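Local coordinates for DegV family protein (Thermus thermophilus, PDB 2DT8) that binds fatty acids such as palmitic acid and also carries a zinc ion, at residues T4-T10 with G22-L28; F215-A219 with S248-V252; Y228-S232 with V257-G261; M124-R128 with Y276-L280. One frame throughout, in Å; residues are numbered along the deposited sequence.

Interaction 1 (T4-T10 with G22-L28); sequences TLVTDST and GVRVVPL
Leu28 lies across the end of strand 3-8, its CD1 3.5 Å from Asp8 CB and its CD2 turned to the CG2 methyl of Thr10. Asp8 carries CG between its own backbone N and carbonyl carbon (chi1 62°), which brings the carboxylate back over the turn that follows. OD1 accepts the Thr10 amide N at 2.8 Å through its anti lone pair, making an Asx turn, while OD2 bonds to His87 ND1 and Ile88 N. With an alanine here, those three partners would probably lose the carboxylate they bond to, and the turn after the strand would be freer to open. Ser9 has a similar torsion (chi1 67°), and its OG accepts Leu28 N at 3.0 Å; the same oxygen is hydrogen-bonded to Asp39 OD2. These links close the parallel pairing of strands 3-8 and 24-32, the two strands of a beta-alpha-beta unit with helix 15-18 between them. Its backbone bonds run from Arg24 N to Leu5 O, Thr7 N to Arg24 O, Val26 N to Thr7 O and Ser9 N to Val26 O. On the face of Thr7 and Val25, Thr7 CG2 reaches Val23 CG1 at 3.7 Å, while OG1 turns to Leu86 O; Val126 of helix 120-135 covers this side. On the other face Val6 CG1 meets Val26 CG2 at 4.0 Å, and Val6 CG2 sits against Arg24 CB. The Arg24 chain runs out extended, placing NE 3.9 Å from Thr4 CG2. Where the pairing begins, a water accepts from Leu5 N and donates to Gly22 O.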
loop_
_atom_site.group_PDB
_atom_site.type_symbol
_atom_site.label_atom_id
_atom_site.label_comp_id
_atom_site.label_asym_id
_atom_site.label_seq_id
_atom_site.Cartn_x
_atom_site.Cartn_y
_atom_site.Cartn_z
ATOM N N THR A 4 -0.987 10.424 18.134
ATOM C CA THR A 4 -2.035 10.264 17.136
ATOM C C THR A 4 -1.395 9.812 15.823
ATOM O O THR A 4 -0.326 10.302 15.429
ATOM C CB THR A 4 -2.791 11.599 16.909
ATOM O OG1 THR A 4 -3.579 11.896 18.068
ATOM C CG2 THR A 4 -3.704 11.516 15.695
ATOM N N LEU A 5 -2.047 8.863 15.163
ATOM C CA LEU A 5 -1.579 8.338 13.888
ATOM C C LEU A 5 -2.224 9.043 12.713
ATOM O O LEU A 5 -3.435 9.251 12.685
ATOM C CB LEU A 5 -1.909 6.857 13.757
ATOM C CG LEU A 5 -0.989 5.877 14.458
ATOM C CD1 LEU A 5 -1.706 4.547 14.603
ATOM C CD2 LEU A 5 0.291 5.734 13.648
ATOM N N VAL A 6 -1.390 9.384 11.744
ATOM C CA VAL A 6 -1.802 10.018 10.501
ATOM C C VAL A 6 -1.194 9.203 9.362
ATOM O O VAL A 6 -0.077 8.695 9.471
ATOM C CB VAL A 6 -1.269 11.472 10.382
ATOM C CG1 VAL A 6 -1.544 12.027 8.971
ATOM C CG2 VAL A 6 -1.922 12.353 11.436
ATOM N N THR A 7 -1.957 9.017 8.296
ATOM C CA THR A 7 -1.440 8.329 7.130
ATOM C C THR A 7 -2.051 9.006 5.904
ATOM O O THR A 7 -2.732 10.028 6.044
ATOM C CB THR A 7 -1.766 6.799 7.166
ATOM O OG1 THR A 7 -1.076 6.138 6.095
ATOM C CG2 THR A 7 -3.270 6.548 7.041
ATOM N N ASP A 8 -1.779 8.484 4.715
ATOM C CA ASP A 8 -2.361 9.056 3.502
ATOM C C ASP A 8 -3.354 8.046 2.928
ATOM O O ASP A 8 -3.379 6.882 3.346
ATOM C CB ASP A 8 -1.265 9.426 2.498
ATOM C CG ASP A 8 -0.465 8.236 2.048
ATOM O OD1 ASP A 8 -1.003 7.447 1.250
ATOM O OD2 ASP A 8 0.696 8.075 2.494
ATOM N N SER A 9 -4.171 8.483 1.972
ATOM C CA SER A 9 -5.196 7.612 1.412
ATOM C C SER A 9 -4.687 6.360 0.713
ATOM O O SER A 9 -5.437 5.389 0.577
ATOM C CB SER A 9 -6.102 8.408 0.464
ATOM O OG SER A 9 -5.407 8.834 -0.684
ATOM N N THR A 10 -3.431 6.357 0.275
ATOM C CA THR A 10 -2.920 5.173 -0.401
ATOM C C THR A 10 -2.675 4.000 0.542
ATOM O O THR A 10 -2.279 2.929 0.096
ATOM C CB THR A 10 -1.629 5.447 -1.243
ATOM O OG1 THR A 10 -0.510 5.677 -0.379
ATOM C CG2 THR A 10 -1.835 6.643 -2.158
ATOM N N GLY A 22 -9.127 6.112 15.169
ATOM C CA GLY A 22 -8.583 7.453 15.287
ATOM C C GLY A 22 -7.438 7.742 14.339
ATOM O O GLY A 22 -6.627 8.638 14.590
ATOM N N VAL A 23 -7.362 6.987 13.252
ATOM C CA VAL A 23 -6.319 7.201 12.260
ATOM C C VAL A 23 -6.813 8.316 11.348
ATOM O O VAL A 23 -7.907 8.228 10.800
ATOM C CB VAL A 23 -6.078 5.926 11.427
ATOM C CG1 VAL A 23 -5.130 6.225 10.268
ATOM C CG2 VAL A 23 -5.519 4.826 12.321
ATOM N N ARG A 24 -6.029 9.378 11.203
ATOM C CA ARG A 24 -6.428 10.481 10.337
ATOM C C ARG A 24 -5.827 10.245 8.961
ATOM O O ARG A 24 -4.690 9.802 8.838
ATOM C CB ARG A 24 -5.967 11.802 10.948
ATOM C CG ARG A 24 -6.557 11.981 12.348
ATOM C CD ARG A 24 -6.217 13.312 12.970
ATOM N NE ARG A 24 -6.789 13.406 14.311
ATOM C CZ ARG A 24 -7.379 14.492 14.794
ATOM N NH1 ARG A 24 -7.479 15.583 14.047
ATOM N NH2 ARG A 24 -7.871 14.484 16.025
ATOM N N VAL A 25 -6.600 10.529 7.920
ATOM C CA VAL A 25 -6.137 10.282 6.568
ATOM C C VAL A 25 -6.071 11.531 5.701
ATOM O O VAL A 25 -7.040 12.278 5.584
ATOM C CB VAL A 25 -7.052 9.240 5.883
ATOM C CG1 VAL A 25 -6.523 8.909 4.491
ATOM C CG2 VAL A 25 -7.140 7.986 6.736
ATOM N N VAL A 26 -4.907 11.747 5.098
ATOM C CA VAL A 26 -4.682 12.877 4.205
ATOM C C VAL A 26 -4.857 12.295 2.805
ATOM O O VAL A 26 -4.144 11.373 2.415
ATOM C CB VAL A 26 -3.256 13.427 4.374
ATOM C CG1 VAL A 26 -3.020 14.560 3.394
ATOM C CG2 VAL A 26 -3.048 13.901 5.827
ATOM N N PRO A 27 -5.813 12.821 2.027
ATOM C CA PRO A 27 -6.026 12.283 0.682
ATOM C C PRO A 27 -5.048 12.651 -0.414
ATOM O O PRO A 27 -4.447 13.725 -0.394
ATOM C CB PRO A 27 -7.430 12.778 0.340
ATOM C CG PRO A 27 -7.468 14.114 0.992
ATOM C CD PRO A 27 -6.821 13.845 2.357
ATOM N N LEU A 28 -4.880 11.720 -1.350
ATOM C CA LEU A 28 -4.103 11.958 -2.556
ATOM C C LEU A 28 -5.190 12.113 -3.628
ATOM O O LEU A 28 -6.385 11.867 -3.358
ATOM C CB LEU A 28 -3.155 10.804 -2.887
ATOM C CG LEU A 28 -1.767 11.015 -2.257
ATOM C CD1 LEU A 28 -1.780 10.591 -0.789
ATOM C CD2 LEU A 28 -0.709 10.244 -3.033
HETATM O O HOH W 1 -4.555 7.812 16.317
#

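Interaction 2 (F215-A219 with S248-V252); sequences FRAWA and SGLPV
Ala219 and Leu250 bring the two backbones nearest, their CA atoms 7.6 Å apart, where the C-terminal part of helix 204-219 passes the irregular segment 248-252. The helix is still hydrogen-bonded here, Ala219 N to Phe215 O. The facing segment leaves helix 236-247 through Gly249, whose positive phi (88°) breaks the helical path. Leu250 N then returns to Ser248 OG in an ST turn, and Pro251 centres an inverse gamma turn leading into strand 252-259. Ser248 OG is also bonded to Val245 O, which ties the turn to the helix it ends.

Leu250 supplies the apolar middle of the contact: its CD1 presses on Phe215 CE2 at 3.3 Å, a tight approach, and meets Ala219 CB at 3.7 Å. Phe215 points its ring between the segments because CG stands opposite the backbone N (chi1 -179°), and Val252 CG2 comes up to the ring edge at CZ. Edge-to-face rings from Phe154 and Phe275 continue this cluster inward. Arg216 lies on the exposed side. Its extended chain carries the guanidinium to Ser248 O, where NH2 donates at 2.9 Å in the carbonyl plane and on a lone pair; the bond from NH1 is weak. Ser248 CB lies over one face of the same guanidinium. Ser248 O, just past the C-terminal end of helix 236-247, is probably a favourable acceptor for the cation.

Such an arginine-to-carbonyl bridge over a leucine-aromatic contact joins the C-terminal ends of two helices, 204-219 and 236-247, that pack on one face of the four-stranded sheet of an alpha/beta layered fold.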
loop_
_atom_site.group_PDB
_atom_site.type_symbol
_atom_site.label_atom_id
_atom_site.label_comp_id
_atom_site.label_asym_id
_atom_site.label_seq_id
_atom_site.Cartn_x
_atom_site.Cartn_y
_atom_site.Cartn_z
ATOM N N PHE A 215 5.969 -17.221 -0.849
ATOM C CA PHE A 215 5.402 -17.012 0.475
ATOM C C PHE A 215 5.839 -18.074 1.473
ATOM O O PHE A 215 6.201 -17.753 2.608
ATOM C CB PHE A 215 3.877 -16.993 0.404
ATOM C CG PHE A 215 3.212 -16.755 1.729
ATOM C CD1 PHE A 215 3.446 -15.578 2.440
ATOM C CD2 PHE A 215 2.346 -17.701 2.267
ATOM C CE1 PHE A 215 2.823 -15.348 3.666
ATOM C CE2 PHE A 215 1.717 -17.476 3.493
ATOM C CZ PHE A 215 1.955 -16.302 4.189
ATOM N N ARG A 216 5.791 -19.335 1.064
ATOM C CA ARG A 216 6.204 -20.411 1.955
ATOM C C ARG A 216 7.675 -20.246 2.344
ATOM O O ARG A 216 8.036 -20.441 3.507
ATOM C CB ARG A 216 5.985 -21.772 1.291
ATOM C CG ARG A 216 4.534 -22.230 1.272
ATOM C CD ARG A 216 4.424 -23.600 0.607
ATOM N NE ARG A 216 3.054 -24.104 0.546
ATOM C CZ ARG A 216 2.402 -24.644 1.572
ATOM N NH1 ARG A 216 2.990 -24.755 2.755
ATOM N NH2 ARG A 216 1.157 -25.077 1.412
ATOM N N ALA A 217 8.514 -19.889 1.376
ATOM C CA ALA A 217 9.938 -19.682 1.636
ATOM C C ALA A 217 10.121 -18.559 2.657
ATOM O O ALA A 217 10.894 -18.693 3.609
ATOM C CB ALA A 217 10.667 -19.342 0.348
ATOM N N TRP A 218 9.409 -17.452 2.460
ATOM C CA TRP A 218 9.488 -16.318 3.383
ATOM C C TRP A 218 8.911 -16.657 4.764
ATOM O O TRP A 218 9.433 -16.212 5.794
ATOM C CB TRP A 218 8.718 -15.114 2.815
ATOM C CG TRP A 218 8.580 -13.980 3.782
ATOM C CD1 TRP A 218 9.475 -12.969 3.997
ATOM C CD2 TRP A 218 7.516 -13.779 4.717
ATOM N NE1 TRP A 218 9.033 -12.156 5.007
ATOM C CE2 TRP A 218 7.829 -12.623 5.467
ATOM C CE3 TRP A 218 6.318 -14.455 4.990
ATOM C CZ2 TRP A 218 7.005 -12.142 6.485
ATOM C CZ3 TRP A 218 5.494 -13.977 6.002
ATOM C CH2 TRP A 218 5.840 -12.824 6.735
ATOM N N ALA A 219 7.837 -17.445 4.780
ATOM C CA ALA A 219 7.132 -17.813 6.011
ATOM C C ALA A 219 7.865 -18.737 6.984
ATOM O O ALA A 219 7.471 -18.842 8.152
ATOM C CB ALA A 219 5.777 -18.439 5.651
ATOM N N SER A 248 -2.811 -23.377 2.989
ATOM C CA SER A 248 -1.412 -23.782 2.890
ATOM C C SER A 248 -0.892 -24.490 4.138
ATOM O O SER A 248 0.152 -25.144 4.099
ATOM C CB SER A 248 -0.532 -22.556 2.631
ATOM O OG SER A 248 -0.538 -21.710 3.766
ATOM N N GLY A 249 -1.611 -24.351 5.244
ATOM C CA GLY A 249 -1.169 -24.960 6.480
ATOM C C GLY A 249 -0.243 -24.023 7.242
ATOM O O GLY A 249 0.247 -24.370 8.315
ATOM N N LEU A 250 0.024 -22.844 6.680
ATOM C CA LEU A 250 0.866 -21.860 7.361
ATOM C C LEU A 250 -0.045 -21.188 8.390
ATOM O O LEU A 250 -1.262 -21.146 8.208
ATOM C CB LEU A 250 1.435 -20.844 6.366
ATOM C CG LEU A 250 2.435 -21.468 5.386
ATOM C CD1 LEU A 250 2.938 -20.423 4.413
ATOM C CD2 LEU A 250 3.599 -22.080 6.154
ATOM N N PRO A 251 0.523 -20.663 9.489
ATOM C CA PRO A 251 -0.260 -20.011 10.545
ATOM C C PRO A 251 -0.687 -18.565 10.281
ATOM O O PRO A 251 -0.217 -17.633 10.934
ATOM C CB PRO A 251 0.645 -20.136 11.767
ATOM C CG PRO A 251 2.009 -19.988 11.166
ATOM C CD PRO A 251 1.939 -20.793 9.885
ATOM N N VAL A 252 -1.597 -18.391 9.329
ATOM C CA VAL A 252 -2.106 -17.065 8.964
ATOM C C VAL A 252 -3.332 -16.767 9.826
ATOM O O VAL A 252 -4.412 -17.338 9.614
ATOM C CB VAL A 252 -2.480 -17.030 7.468
ATOM C CG1 VAL A 252 -2.940 -15.641 7.056
ATOM C CG2 VAL A 252 -1.274 -17.451 6.646
#

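Interaction 3 (Y228-S232 with V257-G261); sequences YFLYS and VNELG
Leu230 and Leu260 meet at about a right angle, Leu230 CB standing 3.9 Å from Leu260 CD2. Leu260 CD1 reaches on to Ser232 CB, while Leu230 also touches the bound palmitic acid and Leu120 of helix 120-135, so Leu230 lines the lipid site. The reverse face carries Phe229, Tyr231, Val257 and Glu259; helix 236-247 packs on the first three of these through Val238 and Arg242. There the two gamma methyls of Val257 divide their work: CG2 meets Phe229 CB at 4.0 Å and CG1 approaches Tyr231 CE1.

Tyr231 sets CG between its backbone N and carbonyl carbon (chi1 66°), which swings the ring across the neighbouring strand. One face of the ring lies on Glu259 CA, a CH-pi contact of 3.9 Å to the centroid. Glu259 CB touches CZ, and the extended side chain leaves the carboxylate plane only 5° from that of the ring.

Further out the parallel strands 225-231 and 252-259, joined through helix 236-247 as a beta-alpha-beta unit, are sewn together by backbone bonds. Asn258 N donates to Phe229 O at 3.0 Å and Leu260 N to Tyr231 O at 2.9 Å, whereas the bond between them, Tyr231 N to Asn258 O, is weak at 3.4 Å. Beyond the strand pair, Asn258 ND2 bonds to Asp12 O and Ser232 OG to Thr272 N.

The backbone bonds thus set the pairing, with the middle one weak; the tyrosine ring over Glu259 CA adds contact there, while Glu259 O is buried without any partner in the model.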
loop_
_atom_site.group_PDB
_atom_site.type_symbol
_atom_site.label_atom_id
_atom_site.label_comp_id
_atom_site.label_asym_id
_atom_site.label_seq_id
_atom_site.Cartn_x
_atom_site.Cartn_y
_atom_site.Cartn_z
ATOM N N TYR A 228 -2.475 -9.423 4.014
ATOM C CA TYR A 228 -3.398 -8.405 3.553
ATOM C C TYR A 228 -3.520 -8.529 2.003
ATOM O O TYR A 228 -2.564 -8.318 1.267
ATOM C CB TYR A 228 -2.847 -7.017 3.969
ATOM C CG TYR A 228 -2.753 -6.979 5.452
ATOM C CD1 TYR A 228 -1.656 -7.547 6.093
ATOM C CD2 TYR A 228 -3.773 -6.403 6.210
ATOM C CE1 TYR A 228 -1.574 -7.537 7.477
ATOM C CE2 TYR A 228 -3.696 -6.401 7.596
ATOM C CZ TYR A 228 -2.607 -6.970 8.228
ATOM O OH TYR A 228 -2.527 -6.980 9.607
ATOM N N PHE A 229 -4.751 -8.880 1.590
ATOM C CA PHE A 229 -4.942 -9.112 0.172
ATOM C C PHE A 229 -5.563 -7.909 -0.526
ATOM O O PHE A 229 -6.425 -7.231 0.025
ATOM C CB PHE A 229 -5.847 -10.339 -0.011
ATOM C CG PHE A 229 -5.236 -11.604 0.513
ATOM C CD1 PHE A 229 -5.272 -11.898 1.877
ATOM C CD2 PHE A 229 -4.572 -12.466 -0.343
ATOM C CE1 PHE A 229 -4.647 -13.046 2.370
ATOM C CE2 PHE A 229 -3.943 -13.619 0.141
ATOM C CZ PHE A 229 -3.985 -13.904 1.502
ATOM N N LEU A 230 -5.125 -7.684 -1.759
ATOM C CA LEU A 230 -5.558 -6.535 -2.545
ATOM C C LEU A 230 -5.888 -6.887 -3.997
ATOM O O LEU A 230 -5.317 -7.794 -4.589
ATOM C CB LEU A 230 -4.421 -5.506 -2.578
ATOM C CG LEU A 230 -4.019 -4.949 -1.209
ATOM C CD1 LEU A 230 -2.592 -4.421 -1.245
ATOM C CD2 LEU A 230 -5.015 -3.863 -0.808
ATOM N N TYR A 231 -6.887 -6.145 -4.505
ATOM C CA TYR A 231 -7.241 -6.354 -5.895
ATOM C C TYR A 231 -7.904 -5.170 -6.604
ATOM O O TYR A 231 -8.343 -4.209 -5.987
ATOM C CB TYR A 231 -8.349 -7.448 -6.051
ATOM C CG TYR A 231 -9.615 -6.964 -5.437
ATOM C CD1 TYR A 231 -9.801 -7.061 -4.061
ATOM C CD2 TYR A 231 -10.626 -6.427 -6.234
ATOM C CE1 TYR A 231 -10.982 -6.618 -3.484
ATOM C CE2 TYR A 231 -11.812 -5.994 -5.659
ATOM C CZ TYR A 231 -11.993 -6.092 -4.291
ATOM O OH TYR A 231 -13.165 -5.652 -3.709
ATOM N N SER A 232 -7.917 -5.300 -7.943
ATOM C CA SER A 232 -8.552 -4.249 -8.713
ATOM C C SER A 232 -9.160 -5.174 -9.770
ATOM O O SER A 232 -8.537 -6.117 -10.240
ATOM C CB SER A 232 -7.625 -3.245 -9.537
ATOM O OG SER A 232 -6.880 -3.995 -10.498
ATOM N N VAL A 257 -9.024 -8.384 3.269
ATOM C CA VAL A 257 -9.108 -8.185 1.823
ATOM C C VAL A 257 -9.758 -6.841 1.529
ATOM O O VAL A 257 -10.796 -6.510 2.094
ATOM C CB VAL A 257 -9.973 -9.276 1.141
ATOM C CG1 VAL A 257 -9.922 -9.118 -0.378
ATOM C CG2 VAL A 257 -9.497 -10.648 1.562
ATOM N N ASN A 258 -9.140 -6.054 0.657
ATOM C CA ASN A 258 -9.709 -4.770 0.279
ATOM C C ASN A 258 -9.336 -4.486 -1.152
ATOM O O ASN A 258 -8.386 -5.058 -1.698
ATOM C CB ASN A 258 -9.189 -3.625 1.172
ATOM C CG ASN A 258 -10.045 -2.353 1.067
ATOM O OD1 ASN A 258 -11.184 -2.388 0.593
ATOM N ND2 ASN A 258 -9.506 -1.236 1.533
ATOM N N GLU A 259 -10.114 -3.613 -1.769
ATOM C CA GLU A 259 -9.825 -3.190 -3.123
ATOM C C GLU A 259 -8.720 -2.138 -3.010
ATOM O O GLU A 259 -8.583 -1.460 -1.988
ATOM C CB GLU A 259 -11.066 -2.553 -3.757
ATOM C CG GLU A 259 -10.832 -2.072 -5.176
ATOM C CD GLU A 259 -12.091 -1.593 -5.878
ATOM O OE1 GLU A 259 -13.104 -1.301 -5.206
ATOM O OE2 GLU A 259 -12.050 -1.500 -7.120
ATOM N N LEU A 260 -7.914 -2.036 -4.061
ATOM C CA LEU A 260 -6.873 -1.023 -4.139
ATOM C C LEU A 260 -7.568 0.322 -4.287
ATOM O O LEU A 260 -8.679 0.405 -4.839
ATOM C CB LEU A 260 -6.038 -1.228 -5.401
ATOM C CG LEU A 260 -5.079 -2.407 -5.469
ATOM C CD1 LEU A 260 -4.540 -2.533 -6.885
ATOM C CD2 LEU A 260 -3.945 -2.176 -4.481
ATOM N N GLY A 261 -6.928 1.375 -3.804
ATOM C CA GLY A 261 -7.494 2.696 -3.987
ATOM C C GLY A 261 -7.280 3.143 -5.429
ATOM O O GLY A 261 -6.450 2.587 -6.161
#

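Interaction 4 (M124-R128 with Y276-L280); sequences MMVLR and YAYSL
Met124, present as selenomethionine, puts its SE between two tyrosines of strand 273-279. The selenium makes a Met-aromatic contact at the edge of the Tyr278 ring, 3.8 Å from CD1. A second such contact, oblique to the ring, places SE 5.2 Å from the centroid of Tyr276, whose CB adds apolar packing 3.8 Å from SE. CE continues to Tyr276 CD1. CG stands between the backbone N and the carbonyl carbon of Met124 (chi1 71°), and the chain beyond it is extended, carrying SE and CE across the strand.

One helical turn on, Arg128 passes the end of Tyr278, with CD 3.6 Å from the OH and the guanidinium and ring planes 37° apart. A bend at chi2 (57°) sets CD there, and the rest of the chain brings the guanidinium to the C-terminal residue, where Leu280 CD1 lies over one face, 3.4 Å from NH1.

What fixes these groups comes next. A water donates to Met124 O at 2.8 Å and shares a hydrogen bond with Tyr278 OH at 2.6 Å, in the plane of the ring at its edge. That hydroxyl also bonds to Arg226 NH1. Arg128 is held by salt bridges from NH1 to Glu131 OE1 and from NE to Glu145 OE2. If a leucine stood in its place, those two carboxylates would probably lose their positive mate and the Leu280 methyl its flat support.

Strand 273-279, lying between strands 225-231 and 154-158, thus turns Tyr276 and Tyr278 to helix 120-135, with Tyr228 touching Met124 from the next strand and Leu149 of helix 139-151 packing on both Arg128 and Tyr278.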
loop_
_atom_site.group_PDB
_atom_site.type_symbol
_atom_site.label_atom_id
_atom_site.label_comp_id
_atom_site.label_asym_id
_atom_site.label_seq_id
_atom_site.Cartn_x
_atom_site.Cartn_y
_atom_site.Cartn_z
HETATM N N MSE A 124 -1.143 -1.977 6.900
HETATM C CA MSE A 124 -0.879 -2.982 7.934
HETATM C C MSE A 124 0.080 -2.439 8.983
HETATM O O MSE A 124 -0.015 -2.804 10.156
HETATM C CB MSE A 124 -0.307 -4.270 7.335
HETATM C CG MSE A 124 1.107 -4.143 6.821
HETATM SE SE MSE A 124 1.610 -5.729 5.846
HETATM C CE MSE A 124 3.501 -5.383 5.767
HETATM N N MSE A 125 1.002 -1.569 8.572
HETATM C CA MSE A 125 1.936 -0.987 9.532
HETATM C C MSE A 125 1.205 0.037 10.403
HETATM O O MSE A 125 1.488 0.172 11.594
HETATM C CB MSE A 125 3.123 -0.355 8.808
HETATM C CG MSE A 125 3.918 -1.380 8.036
HETATM SE SE MSE A 125 5.601 -0.705 7.440
HETATM C CE MSE A 125 6.003 -2.001 6.094
ATOM N N VAL A 126 0.259 0.764 9.815
ATOM C CA VAL A 126 -0.535 1.718 10.583
ATOM C C VAL A 126 -1.315 0.939 11.646
ATOM O O VAL A 126 -1.356 1.332 12.807
ATOM C CB VAL A 126 -1.525 2.479 9.663
ATOM C CG1 VAL A 126 -2.522 3.269 10.486
ATOM C CG2 VAL A 126 -0.761 3.396 8.751
ATOM N N LEU A 127 -1.917 -0.175 11.244
ATOM C CA LEU A 127 -2.676 -0.990 12.180
ATOM C C LEU A 127 -1.783 -1.575 13.277
ATOM O O LEU A 127 -2.186 -1.633 14.437
ATOM C CB LEU A 127 -3.400 -2.112 11.433
ATOM C CG LEU A 127 -4.495 -1.645 10.466
ATOM C CD1 LEU A 127 -5.035 -2.856 9.717
ATOM C CD2 LEU A 127 -5.622 -0.926 11.205
ATOM N N ARG A 128 -0.568 -1.990 12.926
ATOM C CA ARG A 128 0.337 -2.559 13.928
ATOM C C ARG A 128 0.749 -1.474 14.922
ATOM O O ARG A 128 0.796 -1.717 16.129
ATOM C CB ARG A 128 1.571 -3.149 13.251
ATOM C CG ARG A 128 2.618 -3.718 14.206
ATOM C CD ARG A 128 2.055 -4.787 15.122
ATOM N NE ARG A 128 3.144 -5.464 15.831
ATOM C CZ ARG A 128 2.986 -6.189 16.935
ATOM N NH1 ARG A 128 1.783 -6.336 17.468
ATOM N NH2 ARG A 128 4.034 -6.766 17.509
ATOM N N TYR A 276 0.086 -8.448 0.909
ATOM C CA TYR A 276 1.249 -8.056 1.682
ATOM C C TYR A 276 1.100 -8.935 2.924
ATOM O O TYR A 276 0.035 -9.459 3.224
ATOM C CB TYR A 276 1.001 -6.589 2.172
ATOM C CG TYR A 276 1.925 -5.650 1.481
ATOM C CD1 TYR A 276 3.222 -5.480 1.954
ATOM C CD2 TYR A 276 1.495 -4.924 0.369
ATOM C CE1 TYR A 276 4.087 -4.601 1.318
ATOM C CE2 TYR A 276 2.355 -4.037 -0.260
ATOM C CZ TYR A 276 3.645 -3.871 0.213
ATOM O OH TYR A 276 4.514 -3.005 -0.421
ATOM N N ALA A 277 2.248 -9.069 3.613
ATOM C CA ALA A 277 2.217 -9.873 4.820
ATOM C C ALA A 277 3.440 -9.659 5.895
ATOM O O ALA A 277 4.478 -9.180 5.447
ATOM C CB ALA A 277 2.245 -11.470 4.691
ATOM N N TYR A 278 3.250 -9.900 7.185
ATOM C CA TYR A 278 4.340 -9.756 8.151
ATOM C C TYR A 278 4.040 -10.714 9.284
ATOM O O TYR A 278 2.947 -11.283 9.345
ATOM C CB TYR A 278 4.497 -8.326 8.690
ATOM C CG TYR A 278 3.442 -7.863 9.664
ATOM C CD1 TYR A 278 2.255 -7.291 9.209
ATOM C CD2 TYR A 278 3.641 -7.968 11.042
ATOM C CE1 TYR A 278 1.296 -6.833 10.095
ATOM C CE2 TYR A 278 2.679 -7.514 11.944
ATOM C CZ TYR A 278 1.508 -6.947 11.462
ATOM O OH TYR A 278 0.545 -6.509 12.335
ATOM N N SER A 279 5.010 -10.916 10.163
ATOM C CA SER A 279 4.821 -11.827 11.284
ATOM C C SER A 279 5.158 -11.144 12.589
ATOM O O SER A 279 5.799 -10.089 12.607
ATOM C CB SER A 279 5.690 -13.072 11.111
ATOM O OG SER A 279 7.069 -12.741 11.158
ATOM N N LEU A 280 4.713 -11.747 13.689
ATOM C CA LEU A 280 4.975 -11.182 15.004
ATOM C C LEU A 280 4.993 -12.263 16.072
ATOM O O LEU A 280 4.744 -13.438 15.727
ATOM C CB LEU A 280 3.920 -10.128 15.354
ATOM C CG LEU A 280 2.467 -10.571 15.554
ATOM C CD1 LEU A 280 1.684 -9.427 16.170
ATOM C CD2 LEU A 280 1.843 -10.997 14.238
ATOM O OXT LEU A 280 5.257 -11.909 17.241
HETATM O O HOH W 2 -1.296 -5.058 11.233
#

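How the interactions relate
Interactions 1 and 3 repeat one principle, parallel strands of a beta-alpha-beta unit, in two different sheets; both are bound mainly by backbone hydrogen bonds, and each has a leucine touching the palmitic acid. Interaction 4 is a helix-to-strand contact made by side chains, with one bridging water. Its helix 120-135 lies between the sheets: Val126 packs on Leu5, Thr7 and Val23 of interaction 1, while Tyr228 of interaction 3 reaches Met124. Strands 225-231 and 273-279 are sheet neighbours, coupling interactions 3 and 4 directly. Interactions 1 and 4 are buried, 2 and 3 partly buried. Interaction 2, farthest from the chain's centre, joins an arginine-carbonyl bridge to apolar packing round Leu250, yet Trp218 and Phe215 pack against 276-280.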